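Local coordinates for organic hydroperoxide resistance protein (Elizabethkingia anophelis NUHP1, PDB 6D9N) that probably protects the bacterium from organic hydroperoxides by reducing them with a pair of cysteines, as other members of the OsmC/Ohr family do, at residues I15-H26 and S29-Y40; Y62-N71 and G82-V90. One frame throughout, in Å; residues are numbered along the deposited sequence.

Interaction 1. Residues I15-H26 and S29-Y40; sequences IGATATGGRNGH and SDNGVLEFEVRY. With EDO (1,2-ethanediol), chain E; EDO (1,2-ethanediol), chain F.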
loop_
_atom_site.group_PDB
_atom_site.type_symbol
_atom_site.label_atom_id
_atom_site.label_comp_id
_atom_site.label_asym_id
_atom_site.label_seq_id
_atom_site.Cartn_x
_atom_site.Cartn_y
_atom_site.Cartn_z
ATOM N N ILE B 15 -5.081 -9.332 7.236
ATOM C CA ILE B 15 -3.654 -9.588 7.449
ATOM C C ILE B 15 -3.063 -8.383 8.165
ATOM O O ILE B 15 -3.386 -7.235 7.829
ATOM C CB ILE B 15 -2.929 -9.900 6.122
ATOM C CG1 ILE B 15 -1.446 -10.228 6.341
ATOM C CG2 ILE B 15 -3.107 -8.781 5.071
ATOM C CD1 ILE B 15 -1.160 -11.494 7.107
ATOM N N GLY B 16 -2.167 -8.628 9.128
ATOM C CA GLY B 16 -1.525 -7.541 9.856
ATOM C C GLY B 16 -0.039 -7.428 9.592
ATOM O O GLY B 16 0.638 -8.368 9.138
ATOM N N ALA B 17 0.489 -6.259 9.934
ATOM C CA ALA B 17 1.925 -6.030 9.950
ATOM C C ALA B 17 2.247 -5.046 11.060
ATOM O O ALA B 17 1.392 -4.265 11.481
ATOM C CB ALA B 17 2.424 -5.445 8.605
ATOM N N THR B 18 3.506 -5.068 11.512
ATOM C CA THR B 18 3.997 -4.235 12.605
ATOM C C THR B 18 5.249 -3.521 12.147
ATOM O O THR B 18 6.164 -4.159 11.612
ATOM C CB THR B 18 4.327 -5.099 13.825
ATOM O OG1 THR B 18 3.131 -5.746 14.264
ATOM C CG2 THR B 18 4.838 -4.220 14.980
ATOM N N ALA B 19 5.293 -2.214 12.391
ATOM C CA ALA B 19 6.455 -1.383 12.103
ATOM C C ALA B 19 7.053 -0.878 13.418
ATOM O O ALA B 19 6.325 -0.428 14.322
ATOM C CB ALA B 19 6.060 -0.178 11.242
ATOM N N THR B 20 8.385 -0.903 13.496
ATOM C CA THR B 20 9.151 -0.506 14.669
ATOM C C THR B 20 10.437 0.142 14.183
ATOM O O THR B 20 10.691 0.270 12.992
ATOM C CB THR B 20 9.553 -1.766 15.484
ATOM O OG1 THR B 20 10.166 -2.738 14.597
ATOM C CG2 THR B 20 8.340 -2.366 16.168
ATOM N N GLY B 21 11.286 0.522 15.129
ATOM C CA GLY B 21 12.664 0.890 14.838
ATOM C C GLY B 21 12.886 2.335 14.486
ATOM O O GLY B 21 14.038 2.724 14.217
ATOM N N GLY B 22 11.852 3.168 14.513
ATOM C CA GLY B 22 12.060 4.597 14.312
ATOM C C GLY B 22 12.565 4.919 12.914
ATOM O O GLY B 22 12.154 4.320 11.914
ATOM N N ARG B 23 13.452 5.913 12.837
ATOM C CA ARG B 23 13.998 6.343 11.547
ATOM C C ARG B 23 14.663 5.199 10.792
ATOM O O ARG B 23 14.612 5.137 9.554
ATOM C CB ARG B 23 15.009 7.458 11.817
ATOM C CG ARG B 23 15.765 8.019 10.618
ATOM C CD ARG B 23 16.597 9.233 11.006
ATOM N NE ARG B 23 17.540 8.943 12.087
ATOM C CZ ARG B 23 18.727 8.350 11.923
ATOM N NH1 ARG B 23 19.137 7.997 10.725
ATOM N NH2 ARG B 23 19.506 8.129 12.969
ATOM N N ASN B 24 15.318 4.304 11.506
ATOM C CA ASN B 24 15.922 3.134 10.880
ATOM C C ASN B 24 14.945 1.986 11.105
ATOM O O ASN B 24 15.139 1.118 11.947
ATOM C CB ASN B 24 17.293 2.889 11.485
ATOM C CG ASN B 24 18.241 4.027 11.187
ATOM O OD1 ASN B 24 18.138 4.663 10.131
ATOM N ND2 ASN B 24 19.177 4.287 12.114
ATOM N N GLY B 25 13.876 1.971 10.292
ATOM C CA GLY B 25 12.713 1.159 10.596
ATOM C C GLY B 25 12.810 -0.298 10.189
ATOM O O GLY B 25 13.643 -0.728 9.398
ATOM N N HIS B 26 11.856 -1.046 10.726
ATOM C CA HIS B 26 11.718 -2.464 10.460
ATOM C C HIS B 26 10.234 -2.757 10.321
ATOM O O HIS B 26 9.427 -2.206 11.072
ATOM C CB HIS B 26 12.274 -3.234 11.670
ATOM C CG HIS B 26 12.323 -4.707 11.481
ATOM N ND1 HIS B 26 13.310 -5.320 10.749
ATOM C CD2 HIS B 26 11.491 -5.694 11.904
ATOM C CE1 HIS B 26 13.097 -6.630 10.736
ATOM N NE2 HIS B 26 12.012 -6.882 11.451
ATOM N N SER B 29 5.298 -8.712 8.641
ATOM C CA SER B 29 3.910 -9.187 8.655
ATOM C C SER B 29 3.689 -10.109 9.863
ATOM O O SER B 29 4.632 -10.689 10.418
ATOM C CB SER B 29 3.566 -9.912 7.345
ATOM O OG SER B 29 4.316 -11.085 7.218
ATOM N N ASP B 30 2.411 -10.280 10.240
ATOM C CA ASP B 30 2.064 -11.049 11.444
ATOM C C ASP B 30 2.573 -12.476 11.377
ATOM O O ASP B 30 2.824 -13.093 12.417
ATOM C CB ASP B 30 0.543 -11.149 11.587
ATOM C CG ASP B 30 -0.077 -9.929 12.202
ATOM O OD1 ASP B 30 0.641 -8.984 12.550
ATOM O OD2 ASP B 30 -1.317 -9.914 12.343
ATOM N N ASN B 31 2.683 -13.020 10.171
ATOM C CA ASN B 31 3.078 -14.395 9.952
ATOM C C ASN B 31 4.534 -14.513 9.504
ATOM O O ASN B 31 4.977 -15.614 9.173
ATOM C CB ASN B 31 2.110 -15.066 8.956
ATOM C CG ASN B 31 2.056 -14.361 7.614
ATOM O OD1 ASN B 31 2.855 -13.443 7.325
ATOM N ND2 ASN B 31 1.095 -14.798 6.760
ATOM N N GLY B 32 5.295 -13.411 9.507
ATOM C CA GLY B 32 6.694 -13.422 9.122
ATOM C C GLY B 32 6.990 -13.577 7.641
ATOM O O GLY B 32 8.177 -13.563 7.275
ATOM N N VAL B 33 5.975 -13.727 6.785
ATOM C CA VAL B 33 6.201 -13.930 5.355
ATOM C C VAL B 33 6.929 -12.742 4.739
ATOM O O VAL B 33 7.760 -12.915 3.831
ATOM C CB VAL B 33 4.853 -14.180 4.674
ATOM C CG1 VAL B 33 5.007 -14.068 3.146
ATOM C CG2 VAL B 33 4.372 -15.552 5.056
ATOM N N LEU B 34 6.623 -11.524 5.205
ATOM C CA LEU B 34 7.312 -10.305 4.800
ATOM C C LEU B 34 8.062 -9.770 6.025
ATOM O O LEU B 34 7.456 -9.588 7.085
ATOM C CB LEU B 34 6.279 -9.284 4.282
ATOM C CG LEU B 34 6.658 -7.892 3.808
ATOM C CD1 LEU B 34 5.603 -7.301 2.836
ATOM C CD2 LEU B 34 6.844 -6.923 4.991
ATOM N N GLU B 35 9.374 -9.525 5.899
ATOM C CA GLU B 35 10.119 -8.928 7.009
ATOM C C GLU B 35 11.368 -8.280 6.446
ATOM O O GLU B 35 12.194 -8.977 5.838
ATOM C CB GLU B 35 10.476 -9.977 8.047
ATOM C CG GLU B 35 11.130 -9.295 9.254
ATOM C CD GLU B 35 11.179 -10.105 10.532
ATOM O OE1 GLU B 35 11.412 -9.511 11.610
ATOM O OE2 GLU B 35 11.028 -11.341 10.489
ATOM N N PHE B 36 11.544 -6.984 6.676
ATOM C CA PHE B 36 12.715 -6.322 6.119
ATOM C C PHE B 36 12.887 -4.950 6.737
ATOM O O PHE B 36 12.020 -4.438 7.468
ATOM C CB PHE B 36 12.684 -6.256 4.574
ATOM C CG PHE B 36 11.381 -5.767 4.001
ATOM C CD1 PHE B 36 10.984 -4.445 4.139
ATOM C CD2 PHE B 36 10.606 -6.629 3.257
ATOM C CE1 PHE B 36 9.805 -3.999 3.588
ATOM C CE2 PHE B 36 9.440 -6.200 2.699
ATOM C CZ PHE B 36 9.039 -4.884 2.867
ATOM N N GLU B 37 14.017 -4.350 6.413
ATOM C CA GLU B 37 14.340 -3.002 6.850
ATOM C C GLU B 37 13.689 -1.987 5.927
ATOM O O GLU B 37 13.540 -2.214 4.720
ATOM C CB GLU B 37 15.859 -2.793 6.796
ATOM C CG GLU B 37 16.633 -3.664 7.768
ATOM C CD GLU B 37 16.161 -3.518 9.203
ATOM O OE1 GLU B 37 16.358 -2.436 9.821
ATOM O OE2 GLU B 37 15.588 -4.495 9.714
ATOM N N VAL B 38 13.311 -0.843 6.495
ATOM C CA VAL B 38 12.913 0.320 5.700
ATOM C C VAL B 38 13.763 1.509 6.138
ATOM O O VAL B 38 14.145 1.652 7.312
ATOM C CB VAL B 38 11.404 0.638 5.817
ATOM C CG1 VAL B 38 10.569 -0.419 5.107
ATOM C CG2 VAL B 38 10.985 0.843 7.254
ATOM N N ARG B 39 14.078 2.369 5.178
ATOM C CA ARG B 39 14.923 3.541 5.439
ATOM C C ARG B 39 14.444 4.672 4.536
ATOM O O ARG B 39 13.852 4.433 3.473
ATOM C CB ARG B 39 16.383 3.274 5.092
ATOM C CG ARG B 39 17.093 2.197 5.916
ATOM C CD ARG B 39 17.288 2.627 7.397
ATOM N NE ARG B 39 18.045 1.623 8.132
ATOM C CZ ARG B 39 17.546 0.541 8.716
ATOM N NH1 ARG B 39 16.228 0.277 8.690
ATOM N NH2 ARG B 39 18.367 -0.298 9.349
ATOM N N TYR B 40 14.716 5.901 4.925
ATOM C CA TYR B 40 14.480 7.009 4.007
ATOM C C TYR B 40 15.421 6.901 2.815
ATOM O O TYR B 40 16.619 6.646 2.996
ATOM C CB TYR B 40 14.658 8.362 4.726
ATOM C CG TYR B 40 13.567 8.632 5.782
ATOM C CD1 TYR B 40 12.219 8.683 5.423
ATOM C CD2 TYR B 40 13.867 8.782 7.124
ATOM C CE1 TYR B 40 11.209 8.910 6.383
ATOM C CE2 TYR B 40 12.889 9.015 8.084
ATOM C CZ TYR B 40 11.560 9.065 7.703
ATOM O OH TYR B 40 10.577 9.281 8.657
HETATM C C1 EDO E . 11.957 5.213 7.649
HETATM O O1 EDO E . 11.875 4.207 8.689
HETATM C C2 EDO E . 11.461 4.650 6.315
HETATM O O2 EDO E . 10.098 4.335 6.507
HETATM C C1 EDO F . 10.919 -11.866 3.383
HETATM O O1 EDO F . 10.501 -10.508 3.435
HETATM C C2 EDO F . 11.205 -12.358 4.793
HETATM O O2 EDO F . 12.400 -11.735 5.306
HETATM O O HOH W 1 -2.464 -11.361 10.430
HETATM O O HOH W 2 16.163 6.046 7.387
HETATM O O HOH W 3 15.327 -1.639 12.181
#
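H26 reaches across to two glutamates of the neighbouring strand, binding one with each ring nitrogen. ND1 donates to E37 OE2 at 2.6 Å, and NE2 donates to E35 OE1 at 2.7 Å; both oxygens lie close to the ring plane. The two carboxylates are used differently: E35 offers its anti lone pair with its plane turned 63° from the ring, while E37 is met on the syn side, somewhat out of its plane. With CG anti to the backbone N (chi1 -174°), the imidazole lies over towards 29-40, and its two bonds fix its rotation. Donation from both nitrogens is consistent with a protonated ring.

The other oxygen of E37 holds R39 in a salt bridge: NH1 and NH2 both approach OE1 end-on, NH1 at 2.9 Å. NH1 also donates to V38 O, and N24 CB rests on one guanidinium face, 3.6 Å above the plane. Y40 takes R23 CG at its ring edge; an ethanediol carbon, probably from the crystallisation liquor, lies over one face, and Y40 OH hydrogen-bonds S68 of the second subunit.

The strand pairing rests on two non-hydrogen-bonded antiparallel pairs, H26 with E37 and A17 with S29. Beside the first, V38 N donates to G25 O at 2.9 Å; beside the second, D30 N donates to G16 O at 2.8 Å. The type I turn from S29 to G32 is braced by N31 OD1, which accepts from S29 OG and, as an Asx turn, from V33 N.

These segments belong to a three-stranded antiparallel sheet in which 25-29 runs between 11-20 and 35-38. Residues I15 to A19 pair in turn with a strand of the second subunit, carrying the sheet across the dimer interface.

Interaction 2. Residues Y62-N71 and G82-V90; sequences YSACFDSALN and GETTVTAKV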
loop_
_atom_site.group_PDB
_atom_site.type_symbol
_atom_site.label_atom_id
_atom_site.label_comp_id
_atom_site.label_asym_id
_atom_site.label_seq_id
_atom_site.Cartn_x
_atom_site.Cartn_y
_atom_site.Cartn_z
ATOM N N TYR B 62 0.309 -1.802 -5.250
ATOM C CA TYR B 62 -0.665 -1.356 -6.238
ATOM C C TYR B 62 -0.482 -2.127 -7.548
ATOM O O TYR B 62 -1.456 -2.580 -8.171
ATOM C CB TYR B 62 -0.551 0.152 -6.445
ATOM C CG TYR B 62 -1.827 0.838 -6.923
ATOM C CD1 TYR B 62 -2.010 2.214 -6.688
ATOM C CD2 TYR B 62 -2.838 0.159 -7.628
ATOM C CE1 TYR B 62 -3.154 2.872 -7.109
ATOM C CE2 TYR B 62 -4.002 0.819 -8.037
ATOM C CZ TYR B 62 -4.131 2.167 -7.798
ATOM O OH TYR B 62 -5.245 2.869 -8.228
ATOM N N SER B 63 0.759 -2.270 -8.011
ATOM C CA SER B 63 0.985 -3.033 -9.237
ATOM C C SER B 63 0.456 -4.454 -9.099
ATOM O O SER B 63 -0.211 -4.942 -10.014
ATOM C CB SER B 63 2.455 -3.010 -9.643
ATOM O OG SER B 63 3.276 -3.693 -8.728
ATOM N N ALA B 64 0.683 -5.098 -7.950
ATOM C CA ALA B 64 0.166 -6.444 -7.745
ATOM C C ALA B 64 -1.359 -6.472 -7.627
ATOM O O ALA B 64 -2.009 -7.377 -8.177
ATOM C CB ALA B 64 0.814 -7.037 -6.498
ATOM N N CYS B 65 -1.955 -5.521 -6.912
ATOM C CA CYS B 65 -3.407 -5.453 -6.793
ATOM C C CYS B 65 -4.038 -5.296 -8.165
ATOM O O CYS B 65 -4.999 -5.996 -8.527
ATOM C CB CYS B 65 -3.765 -4.235 -5.909
ATOM S SG CYS B 65 -5.567 -4.047 -5.638
ATOM N N PHE B 66 -3.506 -4.379 -8.955
ATOM C CA PHE B 66 -4.114 -4.117 -10.247
ATOM C C PHE B 66 -3.938 -5.313 -11.179
ATOM O O PHE B 66 -4.882 -5.697 -11.896
ATOM C CB PHE B 66 -3.576 -2.805 -10.817
ATOM C CG PHE B 66 -4.431 -2.275 -11.932
ATOM C CD1 PHE B 66 -5.473 -1.392 -11.656
ATOM C CD2 PHE B 66 -4.257 -2.695 -13.238
ATOM C CE1 PHE B 66 -6.268 -0.895 -12.649
ATOM C CE2 PHE B 66 -5.088 -2.216 -14.237
ATOM C CZ PHE B 66 -6.102 -1.317 -13.942
ATOM N N ASP B 67 -2.743 -5.922 -11.209
ATOM C CA ASP B 67 -2.553 -7.095 -12.052
ATOM C C ASP B 67 -3.445 -8.249 -11.616
ATOM O O ASP B 67 -4.014 -8.951 -12.474
ATOM C CB ASP B 67 -1.089 -7.547 -12.045
ATOM C CG ASP B 67 -0.810 -8.494 -13.207
ATOM O OD1 ASP B 67 -1.019 -8.070 -14.362
ATOM O OD2 ASP B 67 -0.443 -9.667 -12.968
ATOM N N SER B 68 -3.630 -8.444 -10.306
ATOM C CA SER B 68 -4.519 -9.502 -9.831
ATOM C C SER B 68 -5.961 -9.242 -10.265
ATOM O O SER B 68 -6.646 -10.141 -10.782
ATOM C CB SER B 68 -4.429 -9.579 -8.309
ATOM O OG SER B 68 -5.301 -10.585 -7.843
ATOM N N ALA B 69 -6.429 -8.004 -10.112
ATOM C CA ALA B 69 -7.789 -7.647 -10.512
ATOM C C ALA B 69 -7.959 -7.804 -12.014
ATOM O O ALA B 69 -8.971 -8.332 -12.484
ATOM C CB ALA B 69 -8.073 -6.199 -10.093
ATOM N N LEU B 70 -6.959 -7.376 -12.796
ATOM C CA LEU B 70 -6.999 -7.511 -14.249
ATOM C C LEU B 70 -7.122 -8.975 -14.656
ATOM O O LEU B 70 -7.900 -9.315 -15.553
ATOM C CB LEU B 70 -5.735 -6.854 -14.792
ATOM C CG LEU B 70 -5.594 -6.898 -16.313
ATOM C CD1 LEU B 70 -6.761 -6.214 -17.001
ATOM C CD2 LEU B 70 -4.277 -6.234 -16.668
ATOM N N ASN B 71 -6.361 -9.860 -14.008
ATOM C CA ASN B 71 -6.447 -11.276 -14.348
ATOM C C ASN B 71 -7.778 -11.869 -13.934
ATOM O O ASN B 71 -8.317 -12.726 -14.658
ATOM C CB ASN B 71 -5.229 -12.015 -13.815
ATOM C CG ASN B 71 -4.054 -11.836 -14.727
ATOM O OD1 ASN B 71 -3.802 -12.676 -15.589
ATOM N ND2 ASN B 71 -3.413 -10.692 -14.661
ATOM N N GLY B 82 -2.164 -12.888 -23.642
ATOM C CA GLY B 82 -0.872 -13.255 -23.121
ATOM C C GLY B 82 -0.724 -12.857 -21.661
ATOM O O GLY B 82 -1.606 -12.265 -21.052
ATOM N N GLU B 83 0.442 -13.139 -21.100
ATOM C CA GLU B 83 0.664 -12.807 -19.690
ATOM C C GLU B 83 0.736 -11.290 -19.524
ATOM O O GLU B 83 1.466 -10.618 -20.264
ATOM C CB GLU B 83 1.939 -13.476 -19.196
ATOM C CG GLU B 83 2.219 -13.208 -17.700
ATOM C CD GLU B 83 3.414 -13.987 -17.206
ATOM O OE1 GLU B 83 3.347 -15.241 -17.177
ATOM O OE2 GLU B 83 4.401 -13.333 -16.835
ATOM N N THR B 84 -0.064 -10.760 -18.601
ATOM C CA THR B 84 -0.130 -9.311 -18.418
ATOM C C THR B 84 1.023 -8.808 -17.555
ATOM O O THR B 84 1.656 -9.565 -16.793
ATOM C CB THR B 84 -1.462 -8.917 -17.749
ATOM O OG1 THR B 84 -1.555 -9.542 -16.468
ATOM C CG2 THR B 84 -2.644 -9.334 -18.587
ATOM N N THR B 85 1.298 -7.510 -17.688
ATOM C CA THR B 85 2.265 -6.796 -16.856
ATOM C C THR B 85 1.623 -5.504 -16.378
ATOM O O THR B 85 0.941 -4.819 -17.152
ATOM C CB THR B 85 3.503 -6.463 -17.710
ATOM O OG1 THR B 85 3.999 -7.679 -18.293
ATOM C CG2 THR B 85 4.623 -5.765 -16.906
ATOM N N VAL B 86 1.869 -5.121 -15.128
ATOM C CA VAL B 86 1.423 -3.816 -14.653
ATOM C C VAL B 86 2.608 -3.134 -13.981
ATOM O O VAL B 86 3.284 -3.744 -13.132
ATOM C CB VAL B 86 0.268 -3.941 -13.642
ATOM C CG1 VAL B 86 -0.086 -2.573 -13.036
ATOM C CG2 VAL B 86 -0.955 -4.600 -14.293
ATOM N N THR B 87 2.826 -1.867 -14.328
ATOM C CA THR B 87 3.773 -1.024 -13.606
ATOM C C THR B 87 3.041 0.064 -12.837
ATOM O O THR B 87 2.030 0.604 -13.305
ATOM C CB THR B 87 4.774 -0.386 -14.571
ATOM O OG1 THR B 87 4.094 0.495 -15.482
ATOM C CG2 THR B 87 5.582 -1.457 -15.287
ATOM N N ALA B 88 3.544 0.358 -11.635
ATOM C CA ALA B 88 3.057 1.476 -10.824
ATOM C C ALA B 88 4.249 2.327 -10.440
ATOM O O ALA B 88 5.226 1.795 -9.903
ATOM C CB ALA B 88 2.367 1.004 -9.553
ATOM N N LYS B 89 4.183 3.617 -10.756
ATOM C CA LYS B 89 5.188 4.587 -10.358
ATOM C C LYS B 89 4.554 5.533 -9.339
ATOM O O LYS B 89 3.553 6.200 -9.632
ATOM C CB LYS B 89 5.637 5.363 -11.591
ATOM N N VAL B 90 5.144 5.604 -8.147
ATOM C CA VAL B 90 4.574 6.353 -7.033
ATOM C C VAL B 90 5.506 7.492 -6.675
ATOM O O VAL B 90 6.701 7.269 -6.423
ATOM C CB VAL B 90 4.410 5.421 -5.815
ATOM C CG1 VAL B 90 3.989 6.219 -4.560
ATOM C CG2 VAL B 90 3.403 4.322 -6.168
HETATM O O HOH W 4 0.475 -11.356 -14.948
HETATM O O HOH W 5 -1.326 -12.699 -16.729
#
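T84 and D67 meet through a short hydrogen bond: T84 OG1 donates to D67 OD1 at 2.6 Å, on the syn side and 17° out of the carboxylate plane. The same hydroxyl accepts from N71 ND2 at 2.8 Å, so T84 OG1 links two helix side chains one turn apart. N71 spends its amide group on both segments, since ND2 also donates to D67 O, one turn back in its own helix, at 2.9 Å and nearly straight (173°). That carbonyl takes the backbone N-H of N71 from the opposite face of its plane. Two waters complete the polar end: one donates to D67 OD2 and T84 O, the other donates to N71 OD1 and accepts from T84 N.

Apolar packing continues along the strand. V86 faces the helix with its two methyls divided: CG1 lies against S63, while CG2 approaches the ring edge of F66 at CD2 (4.0 Å) and the flank of D67, whose OD1 is 3.5 Å away. D67 holds CG anti to its N (chi1 -164°), which brings the carboxylate beside V86 and out to T84. L70 CD2 closes over T84 CG2 at 4.0 Å, and A88 CB packs against S63 and Y62. S63 turns its hydroxyl back to carbonyls A59 and A60 of its own helix, leaving CB for the strand.

The axes of helix 62-71 and strand 85-90 come within 7.2 Å, running roughly antiparallel. In this OsmC/Ohr-family protein the contact thus sets on its sheet the helix carrying C65, whose disulfide with C129 probably joins the peroxide-reducing cysteines. The chemistry is graded: small and apolar side chains allow close packing along most of the strand, and a buried carboxylate, tied to a hydroxyl and a water, secures T84, just before the strand begins.

Overall arrangement
Interaction 2 is the core contact, its centre about 8 Å from the centre of the chain, and sets helix 54-77 on the sheet that begins with strand 85-94. Interaction 1, its centre about 18 Å from that of the chain, is only partly buried, within the sheet of strands 11-20, 25-29 and 35-38. The two share no elements, and their nearest atoms are about 10 Å apart, although strand 35-38 and helix 54-77 are consecutive. Place shows in the chemistry: the outer contact relies on histidine-carboxylate bonds, a salt bridge and backbone bonds, the inner on apolar packing with one polar cluster. Across the dimer they meet: T18 packs on T87 of the second subunit, and A19 on its S63.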